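Local coordinates for putative LacI-family transcriptional regulator (Bacteroides fragilis, PDB 3GBV), which probably regulates transcription as a LacI-family DNA-binding repressor or activator, its periplasmic-binding-protein-like domain probably sensing a small effector, at residues C13-H18 with A45-Y50; M74-V79 with I98-Q103; W24-K29 with Q253-G258. All blocks are in the same frame, centred on the assembly; numbering follows the deposited sequence.

From the N terminus, strand 9-16 leads through helix 23-37 into strand 43-50, and interaction 1 closes that beta-alpha-beta unit by pairing 13-18 with 45-50. Interaction 2 follows in series: 74-79 leaves strand 72-75, and the chain returns through helix 84-93 to 98-103. Interaction 3 joins 24-29 to 253-258, far later in the chain; its long loop encloses interaction 2 and crosses interaction 1. Strands 9-16 and 72-75 are neighbours, so interactions 1 and 2 share one parallel sheet, and Tyr50 reaches across to the 74-79 segment. Interaction 3 packs two helices together beside that sheet, with Trp24 touching Ala76.

Interaction 1 of 3, residues C13-H18 with A45-Y50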
# COMPACT_ATOMS: atom_id res chain seq x y z
N CYS A 13 -2.92 11.63 -25.16
CA CYS A 13 -2.04 11.15 -24.11
C CYS A 13 -0.66 10.84 -24.70
O CYS A 13 -0.50 9.89 -25.45
CB CYS A 13 -2.62 9.88 -23.46
SG CYS A 13 -4.37 10.05 -22.98
N LEU A 14 0.32 11.66 -24.35
CA LEU A 14 1.67 11.49 -24.87
C LEU A 14 2.56 10.78 -23.86
O LEU A 14 2.89 11.32 -22.80
CB LEU A 14 2.25 12.85 -25.24
CG LEU A 14 3.53 12.91 -26.07
CD1 LEU A 14 3.32 12.17 -27.39
CD2 LEU A 14 3.92 14.37 -26.32
N LEU A 15 2.94 9.54 -24.18
CA LEU A 15 3.77 8.73 -23.31
C LEU A 15 5.00 8.22 -24.05
O LEU A 15 5.01 8.14 -25.28
CB LEU A 15 2.96 7.53 -22.80
CG LEU A 15 1.61 7.78 -22.13
CD1 LEU A 15 0.88 6.45 -21.98
CD2 LEU A 15 1.81 8.45 -20.79
N PRO A 16 6.06 7.86 -23.31
CA PRO A 16 7.29 7.35 -23.91
C PRO A 16 7.07 5.99 -24.58
O PRO A 16 6.37 5.14 -24.04
CB PRO A 16 8.23 7.21 -22.71
CG PRO A 16 7.74 8.24 -21.74
CD PRO A 16 6.24 8.09 -21.86
N LYS A 17 7.65 5.80 -25.77
CA LYS A 17 7.52 4.52 -26.46
C LYS A 17 8.01 3.47 -25.48
O LYS A 17 8.92 3.73 -24.69
CB LYS A 17 8.37 4.49 -27.73
CG LYS A 17 7.82 5.31 -28.91
CD LYS A 17 8.84 5.38 -30.05
CE LYS A 17 8.33 6.22 -31.23
NZ LYS A 17 9.43 6.55 -32.19
N HIS A 18 7.43 2.28 -25.54
CA HIS A 18 7.81 1.20 -24.65
C HIS A 18 7.30 -0.15 -25.16
O HIS A 18 6.57 -0.20 -26.15
CB HIS A 18 7.23 1.46 -23.25
CG HIS A 18 5.73 1.45 -23.21
ND1 HIS A 18 4.97 2.51 -23.66
CD2 HIS A 18 4.85 0.50 -22.82
CE1 HIS A 18 3.69 2.21 -23.55
NE2 HIS A 18 3.59 0.99 -23.04
N ALA A 45 -9.51 8.74 -25.95
CA ALA A 45 -8.13 8.98 -25.57
C ALA A 45 -7.24 8.56 -26.72
O ALA A 45 -7.21 7.39 -27.10
CB ALA A 45 -7.79 8.18 -24.34
N ASN A 46 -6.54 9.53 -27.29
CA ASN A 46 -5.64 9.25 -28.40
C ASN A 46 -4.21 9.14 -27.88
O ASN A 46 -3.53 10.13 -27.63
CB ASN A 46 -5.74 10.34 -29.47
CG ASN A 46 -4.76 10.12 -30.60
OD1 ASN A 46 -4.53 8.98 -31.01
ND2 ASN A 46 -4.18 11.20 -31.11
N ILE A 47 -3.77 7.90 -27.72
CA ILE A 47 -2.44 7.63 -27.22
C ILE A 47 -1.40 7.64 -28.33
O ILE A 47 -1.56 6.96 -29.34
CB ILE A 47 -2.37 6.25 -26.54
CG1 ILE A 47 -3.43 6.17 -25.43
CG2 ILE A 47 -0.97 6.01 -25.99
CD1 ILE A 47 -3.51 4.81 -24.76
N THR A 48 -0.36 8.44 -28.16
CA THR A 48 0.72 8.47 -29.14
C THR A 48 1.98 8.33 -28.33
O THR A 48 2.09 8.88 -27.24
CB THR A 48 0.79 9.78 -29.96
OG1 THR A 48 1.31 10.84 -29.15
CG2 THR A 48 -0.58 10.16 -30.49
N HIS A 49 2.93 7.57 -28.86
CA HIS A 49 4.20 7.35 -28.19
C HIS A 49 5.25 8.22 -28.84
O HIS A 49 5.18 8.52 -30.03
CB HIS A 49 4.56 5.89 -28.29
CG HIS A 49 3.51 4.99 -27.73
ND1 HIS A 49 3.29 4.86 -26.38
CD2 HIS A 49 2.58 4.23 -28.35
CE1 HIS A 49 2.25 4.06 -26.19
NE2 HIS A 49 1.80 3.66 -27.37
N TYR A 50 6.24 8.61 -28.05
CA TYR A 50 7.29 9.47 -28.55
C TYR A 50 8.68 8.98 -28.21
O TYR A 50 8.87 8.25 -27.24
CB TYR A 50 7.11 10.88 -27.99
CG TYR A 50 7.41 11.01 -26.51
CD1 TYR A 50 8.71 11.17 -26.05
CD2 TYR A 50 6.37 11.02 -25.57
CE1 TYR A 50 8.99 11.35 -24.69
CE2 TYR A 50 6.63 11.20 -24.21
CZ TYR A 50 7.95 11.37 -23.78
OH TYR A 50 8.21 11.60 -22.44
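One face of the Tyr50 ring carries Pro16, whose CA stands 4.0 Å from the ring centroid and 15° off the normal, a CH-pi contact displaced toward the rim. At the ring's edge, in its plane, lies Leu14 O. Leu14 crosses Tyr50 at about a right angle, its CG 3.4 Å from Tyr50 CD2. Tyr50 CG sits between its own backbone N and carbonyl carbon (chi1 70°), which folds the ring back over the neighbouring strand; beyond it, the hydroxyl is hydrogen-bonded to Ala76 O and Thr78 OG1, and Phe58 meets the ring edge-to-face. The imidazoles of His18 and His49 form an oblique pair, planes at 74°, with His18 CE1 3.5 Å from His49 CE1. His18 is pinned by its own segment: ND1 donates to Pro16 O at 3.0 Å, and that oxygen lies in the ring plane.

Tyr50, His49 and Pro16 belong to two neighbouring parallel strands, His18 to the loop that follows the first. The strands are part of a right-handed beta-alpha-beta unit, strand 9-16, helix 23-37 and strand 43-50, within the periplasmic-binding-protein fold. Five backbone bonds stitch the edge strand on. Cys13 N donates to Asn46 O and Thr48 N to Cys13 O; Leu15 N then reaches Thr48 O at 3.2 Å. Tyr50 N returns to Leu15 O, a bond more bent than the others, and Lys17 N closes the series on Tyr50 O. Cys13, Leu15, Ile47 and His49 share the face toward helix 23-37, where Leu15 and His49 touch Gln28; Leu14 and Thr48 face helix 55-66. Beyond the strand, Lys17 runs extended, its CG resting 3.4 Å from His49 CB.

Interaction 2 of 3, residues M74-V79 with I98-Q103. With EDO (1,2-ethanediol), chain C.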
# COMPACT_ATOMS: atom_id res chain seq x y z
N MSE A 74 -2.66 14.84 -21.53
CA MSE A 74 -2.02 14.32 -20.32
C MSE A 74 -0.66 13.97 -20.93
O MSE A 74 -0.58 13.51 -22.08
CB MSE A 74 -2.75 13.09 -19.76
CG MSE A 74 -2.81 11.88 -20.67
SE MSE A 74 -1.45 10.54 -20.15
CE MSE A 74 0.01 10.92 -21.42
N PHE A 75 0.41 14.23 -20.19
CA PHE A 75 1.74 14.00 -20.75
C PHE A 75 2.76 13.59 -19.70
O PHE A 75 2.85 14.20 -18.64
CB PHE A 75 2.16 15.28 -21.47
CG PHE A 75 3.63 15.37 -21.80
CD1 PHE A 75 4.28 14.35 -22.50
CD2 PHE A 75 4.36 16.51 -21.45
CE1 PHE A 75 5.63 14.47 -22.85
CE2 PHE A 75 5.70 16.63 -21.79
CZ PHE A 75 6.35 15.61 -22.49
N ALA A 76 3.51 12.54 -20.00
CA ALA A 76 4.55 12.04 -19.11
C ALA A 76 5.89 12.52 -19.66
O ALA A 76 6.36 12.01 -20.68
CB ALA A 76 4.53 10.53 -19.07
N PRO A 77 6.51 13.50 -19.00
CA PRO A 77 7.81 14.07 -19.41
C PRO A 77 9.01 13.17 -19.11
O PRO A 77 9.06 12.53 -18.07
CB PRO A 77 7.90 15.38 -18.62
CG PRO A 77 6.48 15.62 -18.11
CD PRO A 77 5.96 14.25 -17.86
N THR A 78 9.98 13.14 -20.01
CA THR A 78 11.19 12.35 -19.79
C THR A 78 12.34 13.36 -19.75
O THR A 78 12.90 13.62 -18.68
CB THR A 78 11.41 11.32 -20.93
OG1 THR A 78 10.30 10.41 -20.98
CG2 THR A 78 12.68 10.52 -20.69
N VAL A 79 12.67 13.93 -20.91
CA VAL A 79 13.72 14.95 -21.02
C VAL A 79 12.99 16.29 -21.06
O VAL A 79 12.52 16.72 -22.11
CB VAL A 79 14.55 14.78 -22.32
CG1 VAL A 79 15.50 15.95 -22.50
CG2 VAL A 79 15.33 13.47 -22.29
N ILE A 98 -2.05 17.89 -18.43
CA ILE A 98 -1.75 17.25 -17.16
C ILE A 98 -0.42 16.50 -17.18
O ILE A 98 -0.12 15.77 -18.12
CB ILE A 98 -2.87 16.23 -16.80
CG1 ILE A 98 -4.19 16.97 -16.58
CG2 ILE A 98 -2.46 15.41 -15.57
CD1 ILE A 98 -5.36 16.06 -16.36
N TYR A 99 0.38 16.71 -16.14
CA TYR A 99 1.64 16.00 -16.04
C TYR A 99 1.45 14.76 -15.18
O TYR A 99 0.71 14.77 -14.20
CB TYR A 99 2.74 16.85 -15.37
CG TYR A 99 3.34 17.96 -16.21
CD1 TYR A 99 3.54 17.80 -17.59
CD2 TYR A 99 3.76 19.15 -15.62
CE1 TYR A 99 4.15 18.81 -18.35
CE2 TYR A 99 4.36 20.15 -16.36
CZ TYR A 99 4.55 19.98 -17.72
OH TYR A 99 5.14 20.99 -18.46
N ILE A 100 2.12 13.69 -15.57
CA ILE A 100 2.08 12.46 -14.82
C ILE A 100 3.53 12.05 -14.62
O ILE A 100 4.38 12.31 -15.48
CB ILE A 100 1.32 11.34 -15.55
CG1 ILE A 100 1.84 11.22 -16.98
CG2 ILE A 100 -0.16 11.61 -15.52
CD1 ILE A 100 1.17 10.11 -17.78
N ASP A 101 3.79 11.44 -13.47
CA ASP A 101 5.12 10.95 -13.12
C ASP A 101 6.12 12.04 -12.73
O ASP A 101 6.57 12.10 -11.59
CB ASP A 101 5.69 10.11 -14.25
CG ASP A 101 6.89 9.34 -13.82
OD1 ASP A 101 6.75 8.52 -12.88
OD2 ASP A 101 7.97 9.55 -14.41
N SER A 102 6.47 12.91 -13.68
CA SER A 102 7.42 13.99 -13.42
C SER A 102 6.76 15.35 -13.59
O SER A 102 5.88 15.52 -14.43
CB SER A 102 8.61 13.92 -14.38
OG SER A 102 9.35 12.72 -14.23
N GLN A 103 7.20 16.32 -12.79
CA GLN A 103 6.70 17.69 -12.88
C GLN A 103 7.77 18.46 -13.65
O GLN A 103 8.91 18.02 -13.74
CB GLN A 103 6.53 18.33 -11.50
CG GLN A 103 5.84 17.47 -10.45
CD GLN A 103 5.69 18.19 -9.11
OE1 GLN A 103 4.95 19.16 -9.00
NE2 GLN A 103 6.41 17.70 -8.09
C1 EDO C . 9.71 14.74 -23.37
O1 EDO C . 10.14 15.21 -22.08
C2 EDO C . 10.94 14.46 -24.24
O2 EDO C . 11.78 13.48 -23.60
O HOH W 1 11.19 14.16 -16.65
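Met74, a selenomethionine, and Ala76 close on Ile100 in the tight part of this contact. Ala76 CB lies 3.5 Å from Ile100 CG1, closer than usual for two carbons, while Met74 SE is 3.6 Å from Ile100 CD1. At chi1 49° the CG1 branch of Ile100 is flanked by both backbone arms and turned against Ala76. On the other face, the side chains of Phe75 and Tyr99 lie side by side and point the same way, Phe75 CD2 3.9 Å from Tyr99 CE1. Pro77 crosses Tyr99 at about a right angle, its CG 3.7 Å from Tyr99 CD1.

Two backbone bonds join the parallel strands of this beta-alpha-beta unit: Phe75 N to Ile98 O, and Ile100 N to Phe75 O. Past them the backbones part, and water and ethanediol appear among the loops. A water donates to Thr78 O at 2.7 Å and weakly to Pro77 O, with a weak link to Ser102 OG. The ethanediol, probably from the crystallisation liquor, accepts from Thr78 N at its O1 (2.9 Å) and from Val79 N at its O2. It is also hydrogen-bonded to Pro52 O, and O1 gives a weak bond to Val79 O. The chemistry changes from side-chain packing and strand pairing to loops whose Thr78 and Val79 backbone groups bind water and ethanediol, consistent with strand ends lining an effector pocket, as in related regulators.

Interaction 3 of 3, residues W24-K29 with Q253-G258; sequences WTDVQK and QPELQG
Asp26 and Glu255 lie side by side and point the same way, carboxylate planes 47° apart and no hydrogen bond between them. Glu255 OE2 approaches Asp26 OD1 to 3.6 Å, and the bend at chi2 of Glu255 (80°) folds its acid group back toward the aspartate. Nearer the backbone, Asp26 CB rests 3.5 Å from Pro254 CG. Val27 meets the same proline obliquely: its CG2 is 3.6 Å from Pro254 CB, while its other branch, CG1, reaches Gly258 CA at 3.8 Å.

The short helix segments 24-29 and 254-258 cross at -45° with their axes 6.7 Å apart, closest at Val27 and Gly258, CA to CA 4.6 Å, where the glycine's lack of a side chain lets the backbones come near. The backbones touch through two CA-H...O contacts, Glu255 CA to Asp26 O and Val27 CA to Pro254 O, each 3.5 Å. This joins helix 23-37, near the start of the chain, to helix 254-270, more than 200 residues later, and Tyr23 adds to the packing on Pro254. Cohesion therefore rests on apolar and CA-H...O contacts, while the neighbouring carboxylates probably repel each other, though both lie in the first turns of their helices, which may offset this.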
# COMPACT_ATOMS: atom_id res chain seq x y z
N TRP A 24 4.58 1.85 -18.45
CA TRP A 24 3.45 2.54 -19.05
C TRP A 24 2.24 1.71 -19.44
O TRP A 24 1.14 2.26 -19.60
CB TRP A 24 3.96 3.36 -20.25
CG TRP A 24 5.13 4.20 -19.86
CD1 TRP A 24 6.45 3.96 -20.13
CD2 TRP A 24 5.10 5.37 -19.04
NE1 TRP A 24 7.24 4.91 -19.52
CE2 TRP A 24 6.43 5.79 -18.83
CE3 TRP A 24 4.07 6.10 -18.43
CZ2 TRP A 24 6.77 6.90 -18.07
CZ3 TRP A 24 4.40 7.21 -17.66
CH2 TRP A 24 5.74 7.60 -17.49
N THR A 25 2.42 0.41 -19.58
CA THR A 25 1.29 -0.44 -19.93
C THR A 25 0.15 -0.31 -18.90
O THR A 25 -1.03 -0.33 -19.24
CB THR A 25 1.74 -1.91 -20.04
OG1 THR A 25 2.68 -2.02 -21.11
CG2 THR A 25 0.56 -2.82 -20.32
N ASP A 26 0.51 -0.16 -17.63
CA ASP A 26 -0.49 -0.02 -16.58
C ASP A 26 -1.18 1.35 -16.63
O ASP A 26 -2.40 1.45 -16.44
CB ASP A 26 0.14 -0.25 -15.22
CG ASP A 26 0.43 -1.72 -14.96
OD1 ASP A 26 -0.49 -2.54 -15.19
OD2 ASP A 26 1.56 -2.06 -14.54
N VAL A 27 -0.40 2.40 -16.87
CA VAL A 27 -0.97 3.74 -16.97
C VAL A 27 -1.97 3.75 -18.12
O VAL A 27 -3.03 4.38 -18.04
CB VAL A 27 0.13 4.79 -17.26
CG1 VAL A 27 -0.51 6.17 -17.45
CG2 VAL A 27 1.14 4.81 -16.12
N GLN A 28 -1.63 3.04 -19.20
CA GLN A 28 -2.51 2.98 -20.35
C GLN A 28 -3.80 2.23 -20.04
O GLN A 28 -4.88 2.63 -20.51
CB GLN A 28 -1.78 2.37 -21.55
CG GLN A 28 -0.90 3.37 -22.28
CD GLN A 28 -0.12 2.76 -23.43
OE1 GLN A 28 -0.49 1.72 -23.97
NE2 GLN A 28 0.97 3.42 -23.81
N LYS A 29 -3.71 1.16 -19.26
CA LYS A 29 -4.90 0.42 -18.88
C LYS A 29 -5.78 1.41 -18.12
O LYS A 29 -6.98 1.49 -18.35
CB LYS A 29 -4.57 -0.78 -17.97
CG LYS A 29 -3.82 -1.92 -18.65
CD LYS A 29 -3.83 -3.19 -17.79
CE LYS A 29 -2.94 -4.28 -18.40
NZ LYS A 29 -3.30 -4.58 -19.82
N GLN A 253 0.95 3.09 -7.97
CA GLN A 253 -0.36 2.95 -8.59
C GLN A 253 -0.48 3.65 -9.95
O GLN A 253 -1.17 4.67 -10.09
CB GLN A 253 -1.45 3.47 -7.64
CG GLN A 253 -1.67 2.57 -6.44
CD GLN A 253 -2.60 3.19 -5.42
OE1 GLN A 253 -3.66 3.72 -5.76
NE2 GLN A 253 -2.21 3.12 -4.16
N PRO A 254 0.22 3.11 -10.97
CA PRO A 254 0.18 3.69 -12.32
C PRO A 254 -1.22 3.64 -12.93
O PRO A 254 -1.63 4.57 -13.63
CB PRO A 254 1.19 2.84 -13.09
CG PRO A 254 1.18 1.52 -12.34
CD PRO A 254 1.14 1.97 -10.91
N GLU A 255 -1.96 2.56 -12.65
CA GLU A 255 -3.32 2.43 -13.18
C GLU A 255 -4.16 3.66 -12.79
O GLU A 255 -4.78 4.28 -13.64
CB GLU A 255 -4.02 1.17 -12.64
CG GLU A 255 -3.26 -0.15 -12.83
CD GLU A 255 -2.15 -0.38 -11.78
OE1 GLU A 255 -2.01 0.45 -10.85
OE2 GLU A 255 -1.42 -1.39 -11.90
N LEU A 256 -4.15 3.98 -11.50
CA LEU A 256 -4.91 5.12 -10.97
C LEU A 256 -4.41 6.46 -11.51
O LEU A 256 -5.20 7.40 -11.69
CB LEU A 256 -4.85 5.13 -9.44
CG LEU A 256 -5.72 6.16 -8.70
CD1 LEU A 256 -7.18 5.98 -9.09
CD2 LEU A 256 -5.54 5.96 -7.19
N GLN A 257 -3.11 6.58 -11.77
CA GLN A 257 -2.59 7.83 -12.30
C GLN A 257 -3.16 8.10 -13.69
O GLN A 257 -3.49 9.23 -14.03
CB GLN A 257 -1.06 7.80 -12.37
CG GLN A 257 -0.39 7.94 -11.02
CD GLN A 257 1.12 7.98 -11.11
OE1 GLN A 257 1.68 8.66 -11.96
NE2 GLN A 257 1.79 7.27 -10.22
N GLY A 258 -3.29 7.05 -14.49
CA GLY A 258 -3.83 7.22 -15.83
C GLY A 258 -5.32 7.50 -15.76
O GLY A 258 -5.84 8.40 -16.43